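Local coordinates for Low molecular weight heat shock protein (Xanthomonas axonopodis pv. citri, PDB 3GT6) that is a small heat shock protein of the Hsp20/alpha-crystallin family that probably works as an oligomeric chaperone, keeping unfolding proteins from aggregating under stress, at residues Gln5-Val10 with Phe69-Ala74. Residues are numbered along the deposited sequence; the frame is centred on the assembly and turned at random.
Sequences QWVPRV and FHRRFA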
# COMPACT_ATOMS: atom_id res chain seq x y z
N GLN A 5 10.03 -10.77 5.61
CA GLN A 5 8.81 -11.19 6.36
C GLN A 5 7.49 -11.03 5.54
O GLN A 5 6.45 -11.63 5.91
CB GLN A 5 8.68 -10.39 7.69
CG GLN A 5 9.89 -10.55 8.61
CD GLN A 5 9.88 -9.58 9.76
OE1 GLN A 5 10.35 -8.43 9.65
NE2 GLN A 5 9.36 -10.05 10.92
N TRP A 6 7.55 -10.17 4.52
CA TRP A 6 6.48 -9.91 3.55
C TRP A 6 7.07 -9.49 2.22
O TRP A 6 8.20 -9.07 2.13
CB TRP A 6 5.44 -8.88 3.98
CG TRP A 6 5.79 -7.44 3.94
CD1 TRP A 6 6.75 -6.84 4.69
CD2 TRP A 6 5.10 -6.38 3.26
NE1 TRP A 6 6.73 -5.46 4.49
CE2 TRP A 6 5.73 -5.15 3.64
CE3 TRP A 6 4.02 -6.34 2.40
CZ2 TRP A 6 5.33 -3.89 3.13
CZ3 TRP A 6 3.67 -5.09 1.88
CH2 TRP A 6 4.30 -3.88 2.27
N VAL A 7 6.23 -9.62 1.19
CA VAL A 7 6.70 -9.57 -0.17
C VAL A 7 5.79 -8.52 -0.84
O VAL A 7 4.71 -8.86 -1.35
CB VAL A 7 6.67 -11.01 -0.82
CG1 VAL A 7 7.31 -11.00 -2.26
CG2 VAL A 7 7.42 -12.06 0.12
N PRO A 8 6.19 -7.24 -0.78
CA PRO A 8 5.44 -6.17 -1.40
C PRO A 8 5.26 -6.48 -2.89
O PRO A 8 6.18 -7.05 -3.55
CB PRO A 8 6.38 -4.97 -1.24
CG PRO A 8 7.23 -5.31 -0.01
CD PRO A 8 7.34 -6.79 0.01
N ARG A 9 4.10 -6.14 -3.41
CA ARG A 9 3.80 -6.25 -4.85
C ARG A 9 4.54 -5.19 -5.66
O ARG A 9 4.49 -3.98 -5.35
CB ARG A 9 2.29 -6.02 -5.10
CG ARG A 9 1.40 -6.87 -4.23
CD ARG A 9 1.26 -8.16 -4.83
NE ARG A 9 0.17 -8.96 -4.22
CZ ARG A 9 0.17 -10.28 -4.33
NH1 ARG A 9 1.16 -10.88 -5.01
NH2 ARG A 9 -0.77 -11.01 -3.81
N VAL A 10 5.22 -5.65 -6.71
CA VAL A 10 5.93 -4.76 -7.58
C VAL A 10 5.53 -5.08 -9.03
O VAL A 10 5.57 -6.25 -9.39
CB VAL A 10 7.43 -5.02 -7.42
CG1 VAL A 10 8.21 -4.12 -8.25
CG2 VAL A 10 7.79 -4.78 -5.89
N PHE A 69 11.23 -6.13 4.21
CA PHE A 69 11.03 -6.75 2.92
C PHE A 69 12.31 -6.53 2.18
O PHE A 69 13.10 -5.61 2.53
CB PHE A 69 9.86 -6.02 2.16
CG PHE A 69 10.02 -4.54 2.14
CD1 PHE A 69 10.66 -3.90 1.08
CD2 PHE A 69 9.55 -3.76 3.21
CE1 PHE A 69 10.81 -2.53 1.09
CE2 PHE A 69 9.68 -2.41 3.24
CZ PHE A 69 10.35 -1.77 2.17
N HIS A 70 12.54 -7.32 1.15
CA HIS A 70 13.68 -7.18 0.36
C HIS A 70 13.29 -7.79 -0.96
O HIS A 70 13.32 -9.00 -1.11
CB HIS A 70 14.84 -7.97 0.98
CG HIS A 70 16.13 -7.78 0.27
ND1 HIS A 70 17.32 -8.27 0.76
CD2 HIS A 70 16.41 -7.20 -0.93
CE1 HIS A 70 18.29 -7.94 -0.07
NE2 HIS A 70 17.76 -7.29 -1.10
N ARG A 71 12.84 -6.95 -1.88
CA ARG A 71 12.42 -7.40 -3.17
C ARG A 71 13.64 -7.30 -4.04
O ARG A 71 14.37 -6.31 -3.97
CB ARG A 71 11.34 -6.43 -3.68
CG ARG A 71 10.16 -6.40 -2.81
CD ARG A 71 9.58 -7.81 -2.55
NE ARG A 71 8.66 -8.10 -3.61
CZ ARG A 71 8.87 -8.96 -4.61
NH1 ARG A 71 7.93 -9.10 -5.54
NH2 ARG A 71 9.97 -9.67 -4.66
N ARG A 72 13.89 -8.30 -4.86
CA ARG A 72 15.00 -8.24 -5.77
C ARG A 72 14.53 -8.61 -7.19
O ARG A 72 13.75 -9.54 -7.38
CB ARG A 72 16.04 -9.31 -5.36
CG ARG A 72 16.76 -9.01 -4.02
CD ARG A 72 17.47 -10.28 -3.43
NE ARG A 72 18.77 -10.48 -4.01
CZ ARG A 72 19.80 -9.65 -3.83
NH1 ARG A 72 19.69 -8.54 -3.07
NH2 ARG A 72 20.96 -9.90 -4.44
N PHE A 73 15.07 -7.93 -8.20
CA PHE A 73 14.70 -8.27 -9.55
C PHE A 73 16.00 -8.24 -10.33
O PHE A 73 16.83 -7.38 -10.09
CB PHE A 73 13.72 -7.24 -10.04
CG PHE A 73 12.51 -7.16 -9.18
CD1 PHE A 73 11.56 -8.17 -9.21
CD2 PHE A 73 12.37 -6.14 -8.24
CE1 PHE A 73 10.44 -8.16 -8.36
CE2 PHE A 73 11.27 -6.14 -7.37
CZ PHE A 73 10.30 -7.16 -7.47
N ALA A 74 16.17 -9.19 -11.25
CA ALA A 74 17.38 -9.30 -11.97
C ALA A 74 17.06 -8.53 -13.23
O ALA A 74 16.48 -9.07 -14.18
CB ALA A 74 17.67 -10.80 -12.24
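The guanidinium of Arg71 is sandwiched: Val7 CG1 sits over the centre of one face, 3.4 Å above its plane, Phe73 CZ covers the opposite face nearer the rim, and Pro8 O comes in at the edge. This happens at one edge of the alpha-crystallin beta-sandwich, where the segment 5-10 crosses from the sheet holding strand 67-74 to strand 10-14 of the other sheet. Arg71 NE gives Pro8 O a 2.7 Å hydrogen bond, nearly straight at 170° and in the carbonyl plane; NH1 adds a weak one. Bends at chi2 (-53°) and chi3 fold the arginine chain back past Pro8, whose CD lies 3.6 Å from Arg71 CD. Glu63 of the second subunit grips both segments, through salt bridges to Arg71 NH1 and Arg9 NH1 and a hydrogen bond from Val10 N, and probably steadies the buried charge. Two residues earlier on the strand, Phe69 CB packs 3.4 Å from Pro8 CD and lies over the face of Trp6's five-membered ring, while Trp6 NE1 comes within 3.5 Å of Phe69 CD2, the rings oblique at 78°. Trp6 NE1 gives a weak hydrogen bond to Gly67 O. Between the sheets, beside Leu21, Val10 CB meets Phe73 CZ at 3.6 Å.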